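Putative glycyl-glycine endopeptidase lytM (Ruminococcus gnavus, PDB 3NYY) probably acts as a metalloendopeptidase of the M23 family, a group whose LytM-type members cut peptides of the bacterial cell wall. Local coordinates at residues P16-Q21 with D78-S83; C84-N89 with I221-G226; I165-P168 with Y172-Y175. All blocks are in the same frame, centred on the assembly; numbering follows the deposited sequence.

Interaction 1: P16-Q21 with D78-S83; sequences PDFRRQ and DAYVQS. With SO4 (sulfate ion), chain E.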
loop_
_atom_site.group_PDB
_atom_site.type_symbol
_atom_site.label_atom_id
_atom_site.label_comp_id
_atom_site.label_asym_id
_atom_site.label_seq_id
_atom_site.Cartn_x
_atom_site.Cartn_y
_atom_site.Cartn_z
ATOM N N PRO A 16 9.291 13.435 -15.295
ATOM C CA PRO A 16 9.113 12.393 -14.277
ATOM C C PRO A 16 9.091 12.897 -12.826
ATOM O O PRO A 16 8.288 12.390 -12.017
ATOM C CB PRO A 16 10.325 11.509 -14.491
ATOM C CG PRO A 16 10.571 11.608 -15.966
ATOM C CD PRO A 16 10.307 13.046 -16.279
ATOM N N ASP A 17 9.934 13.873 -12.461
ATOM C CA ASP A 17 9.935 14.340 -11.084
ATOM C C ASP A 17 8.638 15.109 -10.734
ATOM O O ASP A 17 8.174 15.019 -9.613
ATOM C CB ASP A 17 11.146 15.237 -10.780
ATOM C CG ASP A 17 12.456 14.490 -10.741
ATOM O OD1 ASP A 17 12.478 13.264 -10.534
ATOM O OD2 ASP A 17 13.497 15.148 -10.917
ATOM N N PHE A 18 8.050 15.833 -11.686
ATOM C CA PHE A 18 6.757 16.427 -11.449
ATOM C C PHE A 18 5.690 15.343 -11.254
ATOM O O PHE A 18 4.872 15.405 -10.324
ATOM C CB PHE A 18 6.374 17.376 -12.577
ATOM C CG PHE A 18 5.024 17.984 -12.397
ATOM C CD1 PHE A 18 4.864 19.120 -11.592
ATOM C CD2 PHE A 18 3.895 17.401 -12.957
ATOM C CE1 PHE A 18 3.600 19.691 -11.415
ATOM C CE2 PHE A 18 2.628 17.954 -12.757
ATOM C CZ PHE A 18 2.480 19.105 -11.979
ATOM N N ARG A 19 5.693 14.356 -12.122
ATOM C CA ARG A 19 4.673 13.309 -12.024
ATOM C C ARG A 19 4.714 12.581 -10.700
ATOM O O ARG A 19 3.673 12.175 -10.168
ATOM C CB ARG A 19 4.754 12.338 -13.182
ATOM C CG ARG A 19 4.505 12.969 -14.507
ATOM C CD ARG A 19 4.689 11.972 -15.639
ATOM N NE ARG A 19 3.641 10.948 -15.626
ATOM C CZ ARG A 19 3.587 9.883 -16.411
ATOM N NH1 ARG A 19 4.542 9.632 -17.319
ATOM N NH2 ARG A 19 2.564 9.028 -16.322
ATOM N N ARG A 20 5.935 12.416 -10.175
ATOM C CA ARG A 20 6.115 11.726 -8.891
ATOM C C ARG A 20 5.606 12.503 -7.667
ATOM O O ARG A 20 5.256 11.900 -6.660
ATOM C CB ARG A 20 7.590 11.337 -8.746
ATOM C CG ARG A 20 7.931 10.581 -7.431
ATOM C CD ARG A 20 9.319 9.955 -7.455
ATOM N NE ARG A 20 10.342 10.923 -7.860
ATOM C CZ ARG A 20 11.051 11.686 -7.045
ATOM N NH1 ARG A 20 10.896 11.623 -5.725
ATOM N NH2 ARG A 20 11.909 12.565 -7.557
ATOM N N GLN A 21 5.564 13.838 -7.757
ATOM C CA GLN A 21 5.046 14.729 -6.708
ATOM C C GLN A 21 5.802 14.578 -5.400
ATOM O O GLN A 21 5.227 14.211 -4.398
ATOM C CB GLN A 21 3.550 14.502 -6.500
ATOM C CG GLN A 21 2.701 14.768 -7.699
ATOM C CD GLN A 21 2.268 16.202 -7.885
ATOM O OE1 GLN A 21 1.511 16.752 -7.072
ATOM N NE2 GLN A 21 2.761 16.837 -8.996
ATOM N N ASP A 78 3.257 30.737 -15.510
ATOM C CA ASP A 78 1.790 30.661 -15.595
ATOM C C ASP A 78 1.314 29.233 -15.853
ATOM O O ASP A 78 0.446 28.725 -15.130
ATOM C CB ASP A 78 1.207 31.629 -16.621
ATOM C CG ASP A 78 1.287 33.098 -16.142
ATOM O OD1 ASP A 78 1.401 33.383 -14.909
ATOM O OD2 ASP A 78 1.229 33.965 -17.016
ATOM N N ALA A 79 1.906 28.568 -16.842
ATOM C CA ALA A 79 1.466 27.185 -17.143
ATOM C C ALA A 79 1.790 26.216 -16.014
ATOM O O ALA A 79 0.997 25.326 -15.708
ATOM C CB ALA A 79 2.089 26.696 -18.464
ATOM N N TYR A 80 2.978 26.379 -15.439
ATOM C CA TYR A 80 3.442 25.532 -14.373
ATOM C C TYR A 80 2.614 25.620 -13.123
ATOM O O TYR A 80 2.224 24.584 -12.576
ATOM C CB TYR A 80 4.881 25.858 -14.034
ATOM C CG TYR A 80 5.440 25.224 -12.796
ATOM C CD1 TYR A 80 5.669 23.857 -12.724
ATOM C CD2 TYR A 80 5.752 25.970 -11.683
ATOM C CE1 TYR A 80 6.221 23.272 -11.601
ATOM C CE2 TYR A 80 6.322 25.409 -10.564
ATOM C CZ TYR A 80 6.559 24.050 -10.510
ATOM O OH TYR A 80 7.128 23.430 -9.421
ATOM N N VAL A 81 2.344 26.836 -12.660
ATOM C CA VAL A 81 1.553 26.984 -11.429
ATOM C C VAL A 81 0.085 26.523 -11.664
ATOM O O VAL A 81 -0.565 26.019 -10.744
ATOM C CB VAL A 81 1.611 28.415 -10.831
ATOM C CG1 VAL A 81 0.861 29.481 -11.725
ATOM C CG2 VAL A 81 1.103 28.407 -9.375
ATOM N N GLN A 82 -0.404 26.677 -12.890
ATOM C CA GLN A 82 -1.757 26.201 -13.201
ATOM C C GLN A 82 -1.783 24.679 -13.043
ATOM O O GLN A 82 -2.764 24.156 -12.496
ATOM C CB GLN A 82 -2.200 26.605 -14.598
ATOM C CG GLN A 82 -3.535 26.022 -15.030
ATOM C CD GLN A 82 -3.879 26.449 -16.447
ATOM O OE1 GLN A 82 -3.070 26.305 -17.365
ATOM N NE2 GLN A 82 -5.062 27.022 -16.622
ATOM N N SER A 83 -0.720 23.964 -13.500
ATOM C CA SER A 83 -0.654 22.519 -13.343
ATOM C C SER A 83 -0.620 22.111 -11.860
ATOM O O SER A 83 -1.339 21.186 -11.450
ATOM C CB SER A 83 0.523 21.888 -14.110
ATOM O OG SER A 83 0.377 22.150 -15.503
HETATM S S SO4 E . 4.511 6.970 -20.331
HETATM O O1 SO4 E . 3.912 7.815 -19.312
HETATM O O2 SO4 E . 3.439 6.459 -21.185
HETATM O O3 SO4 E . 5.481 7.756 -21.095
HETATM O O4 SO4 E . 5.211 5.841 -19.711
#
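The ring of Phe18 leaves helix 16-20 toward helix 77-88 and ends against Ser83, with Phe18 CZ 4.0 Å from Ser83 CB. Setting CG opposite the backbone N (chi1 178°) carries the ring toward the other helix, whose Ser83 CA is 9.8 Å from Phe18 CA, and a small serine there makes room for it. Tyr80 meets the same ring obliquely and more loosely, Tyr80 CE1 standing 4.4 Å from Phe18 CD1. Tyrosine suits this buried place because its hydroxyl reaches on to Gly42 O of helix 37-48. Over the centre of the Phe18 ring, 3.7 Å above its plane, sits Gln21 NE2. Gln21 leaves the helix with positive phi, and its NE2 donates to Phe18 O (2.9 Å, 162° at the hydrogen); with OE1 taken by Trp88 NE1, this holds the amide over the ring. Arg19 points to another side: its NE binds Ser231 O, while NH1 gives a 2.8 Å bond to O1 of a sulfate, probably from the crystallisation liquor, that Arg117 also grips. A leucine in place of Arg19 would probably leave Ser231 O without this donor and the sulfate less firmly held. Phe18 thus packs the short helix 16-20 on helix 77-88 in the helical core of the LytM N-terminal region.

Interaction 2: C84-N89 with I221-G226; sequences CRAIWN and IYLKEG. With SO4 (sulfate ion), chain F.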
loop_
_atom_site.group_PDB
_atom_site.type_symbol
_atom_site.label_atom_id
_atom_site.label_comp_id
_atom_site.label_asym_id
_atom_site.label_seq_id
_atom_site.Cartn_x
_atom_site.Cartn_y
_atom_site.Cartn_z
ATOM N N CYS A 84 0.192 22.810 -11.059
ATOM C CA CYS A 84 0.272 22.545 -9.623
ATOM C C CYS A 84 -1.091 22.795 -8.962
ATOM O O CYS A 84 -1.556 21.943 -8.195
ATOM C CB CYS A 84 1.326 23.400 -8.956
ATOM S SG CYS A 84 3.017 23.102 -9.547
ATOM N N ARG A 85 -1.724 23.925 -9.263
ATOM C CA ARG A 85 -3.032 24.209 -8.671
ATOM C C ARG A 85 -4.131 23.245 -9.149
ATOM O O ARG A 85 -5.046 22.898 -8.397
ATOM C CB ARG A 85 -3.434 25.655 -8.946
ATOM C CG ARG A 85 -2.605 26.695 -8.168
ATOM C CD ARG A 85 -3.123 28.047 -8.533
ATOM N NE ARG A 85 -2.435 29.074 -7.768
ATOM C CZ ARG A 85 -1.863 30.168 -8.256
ATOM N NH1 ARG A 85 -1.878 30.454 -9.551
ATOM N NH2 ARG A 85 -1.268 31.019 -7.414
ATOM N N ALA A 86 -4.014 22.748 -10.384
ATOM C CA ALA A 86 -5.011 21.801 -10.907
ATOM C C ALA A 86 -5.002 20.519 -10.047
ATOM O O ALA A 86 -6.056 19.926 -9.836
ATOM C CB ALA A 86 -4.722 21.460 -12.367
ATOM N N ILE A 87 -3.837 20.070 -9.569
ATOM C CA ILE A 87 -3.732 18.891 -8.718
ATOM C C ILE A 87 -4.201 19.176 -7.287
ATOM O O ILE A 87 -4.906 18.370 -6.690
ATOM C CB ILE A 87 -2.308 18.337 -8.694
ATOM C CG1 ILE A 87 -1.909 17.888 -10.091
ATOM C CG2 ILE A 87 -2.085 17.131 -7.709
ATOM C CD1 ILE A 87 -0.408 17.671 -10.201
ATOM N N TRP A 88 -3.767 20.316 -6.750
ATOM C CA TRP A 88 -3.821 20.579 -5.298
ATOM C C TRP A 88 -4.999 21.440 -4.876
ATOM O O TRP A 88 -5.556 21.188 -3.814
ATOM C CB TRP A 88 -2.515 21.222 -4.782
ATOM C CG TRP A 88 -1.394 20.261 -4.793
ATOM C CD1 TRP A 88 -0.661 19.910 -5.875
ATOM C CD2 TRP A 88 -0.923 19.478 -3.691
ATOM N NE1 TRP A 88 0.273 18.927 -5.504
ATOM C CE2 TRP A 88 0.126 18.665 -4.173
ATOM C CE3 TRP A 88 -1.284 19.374 -2.352
ATOM C CZ2 TRP A 88 0.804 17.770 -3.363
ATOM C CZ3 TRP A 88 -0.544 18.507 -1.516
ATOM C CH2 TRP A 88 0.463 17.704 -2.030
ATOM N N ASN A 89 -5.389 22.440 -5.665
ATOM C CA ASN A 89 -6.257 23.498 -5.141
ATOM C C ASN A 89 -7.755 23.218 -5.110
ATOM O O ASN A 89 -8.504 23.927 -4.398
ATOM C CB ASN A 89 -5.983 24.822 -5.852
ATOM C CG ASN A 89 -4.706 25.484 -5.382
ATOM O OD1 ASN A 89 -3.744 24.809 -5.014
ATOM N ND2 ASN A 89 -4.708 26.813 -5.363
ATOM N N ILE A 221 -5.248 10.817 -11.169
ATOM C CA ILE A 221 -5.370 12.262 -11.511
ATOM C C ILE A 221 -4.609 12.443 -12.801
ATOM O O ILE A 221 -3.413 12.082 -12.881
ATOM C CB ILE A 221 -4.788 13.159 -10.416
ATOM C CG1 ILE A 221 -5.502 12.913 -9.103
ATOM C CG2 ILE A 221 -4.935 14.677 -10.817
ATOM C CD1 ILE A 221 -4.947 13.631 -7.856
ATOM N N TYR A 222 -5.268 13.092 -13.752
ATOM C CA TYR A 222 -4.689 13.291 -15.076
ATOM C C TYR A 222 -4.724 14.757 -15.484
ATOM O O TYR A 222 -5.753 15.451 -15.328
ATOM C CB TYR A 222 -5.441 12.487 -16.161
ATOM C CG TYR A 222 -5.337 10.993 -16.007
ATOM C CD1 TYR A 222 -6.084 10.329 -15.041
ATOM C CD2 TYR A 222 -4.471 10.245 -16.796
ATOM C CE1 TYR A 222 -6.004 8.954 -14.898
ATOM C CE2 TYR A 222 -4.380 8.856 -16.651
ATOM C CZ TYR A 222 -5.154 8.229 -15.705
ATOM O OH TYR A 222 -5.034 6.833 -15.556
ATOM N N LEU A 223 -3.610 15.208 -16.056
ATOM C CA LEU A 223 -3.516 16.536 -16.664
ATOM C C LEU A 223 -3.202 16.384 -18.125
ATOM O O LEU A 223 -2.440 15.527 -18.514
ATOM C CB LEU A 223 -2.384 17.318 -16.008
ATOM C CG LEU A 223 -2.569 17.694 -14.520
ATOM C CD1 LEU A 223 -1.301 18.466 -14.025
ATOM C CD2 LEU A 223 -3.815 18.444 -14.321
ATOM N N LYS A 224 -3.795 17.249 -18.927
ATOM C CA LYS A 224 -3.623 17.197 -20.369
ATOM C C LYS A 224 -2.390 17.985 -20.787
ATOM O O LYS A 224 -2.178 19.105 -20.330
ATOM C CB LYS A 224 -4.893 17.679 -21.057
ATOM C CG LYS A 224 -5.032 17.088 -22.476
ATOM C CD LYS A 224 -6.434 17.235 -23.056
ATOM C CE LYS A 224 -6.485 16.645 -24.476
ATOM N NZ LYS A 224 -7.849 16.858 -25.076
ATOM N N GLU A 225 -1.531 17.368 -21.603
ATOM C CA GLU A 225 -0.357 18.023 -22.167
ATOM C C GLU A 225 -0.355 17.717 -23.656
ATOM O O GLU A 225 -0.300 16.547 -24.083
ATOM C CB GLU A 225 0.915 17.524 -21.508
ATOM C CG GLU A 225 2.150 18.249 -21.995
ATOM C CD GLU A 225 3.435 17.845 -21.248
ATOM O OE1 GLU A 225 3.711 18.426 -20.190
ATOM O OE2 GLU A 225 4.163 16.964 -21.732
ATOM N N GLY A 226 -0.506 18.756 -24.467
ATOM C CA GLY A 226 -0.808 18.540 -25.865
ATOM C C GLY A 226 -2.125 17.765 -25.958
ATOM O O GLY A 226 -3.111 18.047 -25.246
HETATM S S SO4 F . -0.221 33.628 -10.049
HETATM O O1 SO4 F . 0.311 32.458 -9.341
HETATM O O2 SO4 F . -1.250 33.194 -10.987
HETATM O O3 SO4 F . -0.764 34.551 -9.072
HETATM O O4 SO4 F . 0.925 34.187 -10.772
#
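Leu223 divides its two methyls between neighbouring residues of the facing helix: CD2 lies 3.7 Å from Ala86 CB, and CD1 lies 4.0 Å from Ile87 CD1. This is the tight part of the contact. Alanine suits the spot where the leucine tip comes up against the helix, since its single methyl lets the strand come near. Ile87 crosses Leu223 at about a right angle; with CG1 opposite its carbonyl carbon (chi1 -63°), its longer branch passes across the leucine, bringing CG1 as well as CD1 to the same methyl. Toward Ile221 the fit slackens, Ile87 CG1 being 4.5 Å from Ile221 CG2. Ile221 also packs on Val237 of helix 235-240. Helix 84-88 runs nearly antiparallel to strand 221-225, at 157° and 9.5 Å between their axes, an example of a helix packed on the face of a beta sheet; the contact joins the N-terminal helices to the M23 peptidase region. Strand alternation selects the residues: Ile221 and Leu223 point to the helix, while Tyr222 points away and sends its hydroxyl to Gly124 O. On the side turned from the strand the packing gives way to charge: Arg85, partly exposed, extends its chain to a sulfate ion, probably from the crystallisation liquor. Arg85 NH2 and NH1 converge on sulfate O1, at 2.9 Å and 3.0 Å. A longer bond of 3.2 Å runs from Arg85 NH1 to sulfate O2. Trp77 NE1 grips the same ion, and Asp36 forms a salt bridge with Arg85 NH2.

Interaction 3: I165-P168 with Y172-Y175; sequences ITAP and YFYY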
loop_
_atom_site.group_PDB
_atom_site.type_symbol
_atom_site.label_atom_id
_atom_site.label_comp_id
_atom_site.label_asym_id
_atom_site.label_seq_id
_atom_site.Cartn_x
_atom_site.Cartn_y
_atom_site.Cartn_z
ATOM N N ILE A 165 -14.321 12.880 -13.284
ATOM C CA ILE A 165 -14.780 14.232 -12.978
ATOM C C ILE A 165 -13.681 15.207 -13.406
ATOM O O ILE A 165 -12.540 15.134 -12.957
ATOM C CB ILE A 165 -14.990 14.390 -11.458
ATOM C CG1 ILE A 165 -15.988 13.387 -10.888
ATOM C CG2 ILE A 165 -15.398 15.847 -11.090
ATOM C CD1 ILE A 165 -17.340 13.316 -11.585
ATOM N N THR A 166 -14.053 16.186 -14.217
ATOM C CA THR A 166 -13.169 17.263 -14.563
ATOM C C THR A 166 -13.421 18.406 -13.598
ATOM O O THR A 166 -14.547 18.938 -13.515
ATOM C CB THR A 166 -13.315 17.696 -16.006
ATOM O OG1 THR A 166 -12.992 16.589 -16.852
ATOM C CG2 THR A 166 -12.349 18.882 -16.361
ATOM N N ALA A 167 -12.370 18.769 -12.877
ATOM C CA ALA A 167 -12.449 19.729 -11.776
ATOM C C ALA A 167 -12.235 21.134 -12.375
ATOM O O ALA A 167 -11.701 21.248 -13.484
ATOM C CB ALA A 167 -11.425 19.427 -10.682
ATOM N N PRO A 168 -12.651 22.181 -11.657
ATOM C CA PRO A 168 -12.665 23.524 -12.281
ATOM C C PRO A 168 -11.314 24.071 -12.734
ATOM O O PRO A 168 -11.247 24.828 -13.702
ATOM C CB PRO A 168 -13.271 24.426 -11.196
ATOM C CG PRO A 168 -13.683 23.582 -10.086
ATOM C CD PRO A 168 -13.272 22.161 -10.329
ATOM N N TYR A 172 -8.425 16.026 -14.279
ATOM C CA TYR A 172 -9.407 14.951 -14.418
ATOM C C TYR A 172 -9.147 13.972 -13.271
ATOM O O TYR A 172 -8.068 13.387 -13.178
ATOM C CB TYR A 172 -9.203 14.274 -15.760
ATOM C CG TYR A 172 -10.134 13.122 -16.043
ATOM C CD1 TYR A 172 -9.773 11.857 -15.701
ATOM C CD2 TYR A 172 -11.289 13.284 -16.777
ATOM C CE1 TYR A 172 -10.593 10.763 -15.968
ATOM C CE2 TYR A 172 -12.106 12.184 -17.066
ATOM C CZ TYR A 172 -11.732 10.938 -16.680
ATOM O OH TYR A 172 -12.512 9.822 -16.970
ATOM N N PHE A 173 -10.152 13.796 -12.412
ATOM C CA PHE A 173 -10.094 12.851 -11.303
ATOM C C PHE A 173 -10.808 11.578 -11.705
ATOM O O PHE A 173 -11.977 11.608 -12.081
ATOM C CB PHE A 173 -10.727 13.494 -10.061
ATOM C CG PHE A 173 -9.845 14.532 -9.427
ATOM C CD1 PHE A 173 -9.659 15.791 -9.985
ATOM C CD2 PHE A 173 -9.156 14.211 -8.267
ATOM C CE1 PHE A 173 -8.765 16.704 -9.381
ATOM C CE2 PHE A 173 -8.314 15.096 -7.660
ATOM C CZ PHE A 173 -8.100 16.353 -8.218
ATOM N N TYR A 174 -10.096 10.451 -11.606
ATOM C CA TYR A 174 -10.528 9.173 -12.109
ATOM C C TYR A 174 -10.776 8.222 -10.979
ATOM O O TYR A 174 -9.878 8.019 -10.183
ATOM C CB TYR A 174 -9.404 8.649 -13.023
ATOM C CG TYR A 174 -9.562 7.259 -13.606
ATOM C CD1 TYR A 174 -10.553 6.981 -14.541
ATOM C CD2 TYR A 174 -8.705 6.229 -13.250
ATOM C CE1 TYR A 174 -10.651 5.699 -15.082
ATOM C CE2 TYR A 174 -8.806 4.982 -13.814
ATOM C CZ TYR A 174 -9.778 4.721 -14.735
ATOM O OH TYR A 174 -9.910 3.449 -15.294
ATOM N N TYR A 175 -11.989 7.657 -10.917
ATOM C CA TYR A 175 -12.410 6.779 -9.812
ATOM C C TYR A 175 -12.822 5.462 -10.437
ATOM O O TYR A 175 -13.776 5.411 -11.225
ATOM C CB TYR A 175 -13.579 7.379 -9.044
ATOM C CG TYR A 175 -13.334 8.764 -8.478
ATOM C CD1 TYR A 175 -13.442 9.897 -9.296
ATOM C CD2 TYR A 175 -13.096 8.954 -7.119
ATOM C CE1 TYR A 175 -13.247 11.186 -8.803
ATOM C CE2 TYR A 175 -12.909 10.223 -6.610
ATOM C CZ TYR A 175 -12.966 11.350 -7.447
ATOM O OH TYR A 175 -12.716 12.617 -6.889
#
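The Tyr172 ring has the backbone N of Ile165 over one face and Thr166 OG1 at its edge, 3.7 Å from Tyr172 CD2. Thr166 and Tyr172 form an antiparallel non-hydrogen-bonded pair, and their side chains cross at about a right angle; holding CG opposite its own backbone N (chi1 179°) swings the tyrosine ring toward the partner strand. A threonine fits beside it because it is small and branched, and its hydroxyl is hydrogen-bonded to Thr151 OG1 of the next strand. On the reverse side of the sheet, Phe173 has Ile165 O near the plane of its ring, at the edge, and meets Ala167 CB obliquely, 4.0 Å from Phe173 CE1; alanine, with one methyl, lets the large ring come to this distance. Tyr175 lies on this side too, with Tyr175 CE1 4.1 Å from Ile165 CG1, and its hydroxyl is hydrogen-bonded to Met145 N. Between the two sides runs the backbone of a beta hairpin. Ile165 N donates to Phe173 O at 2.9 Å, nearly straight at 170°, and Phe173 N returns a 2.8 Å bond to Ile165 O, which Tyr172 CA also approaches through a CA-H...O contact. The hairpin lies in the middle of the antiparallel sheet of the peptidase region: strand 148-153 flanks 162-166, and strand 216-225 flanks 172-178. Leu196 of strand 195-198 packs on Ile165 and Tyr175, while Phe173 lies against Ile221 and close to the end of helix 77-88.

Overall arrangement
From the N terminus, interaction 1 comes first: it closes a loop of 56 residues, helices and connections without a strand, by bringing 78-83 back to helix 16-20. Interaction 2 opens immediately afterwards on the same helix 77-88 and closes a far longer loop at 221-226, tying the helical region to the peptidase sheet. Interaction 3 nests inside that loop as a short hairpin, with three residues between its segments; none of the three cross. Interaction 2 is the middle link: Phe18 packs on Ile87, and strands 172-178 and 216-225 are neighbours in one sheet. Interactions 1 and 3 do not touch, their centres being about 17 Å apart.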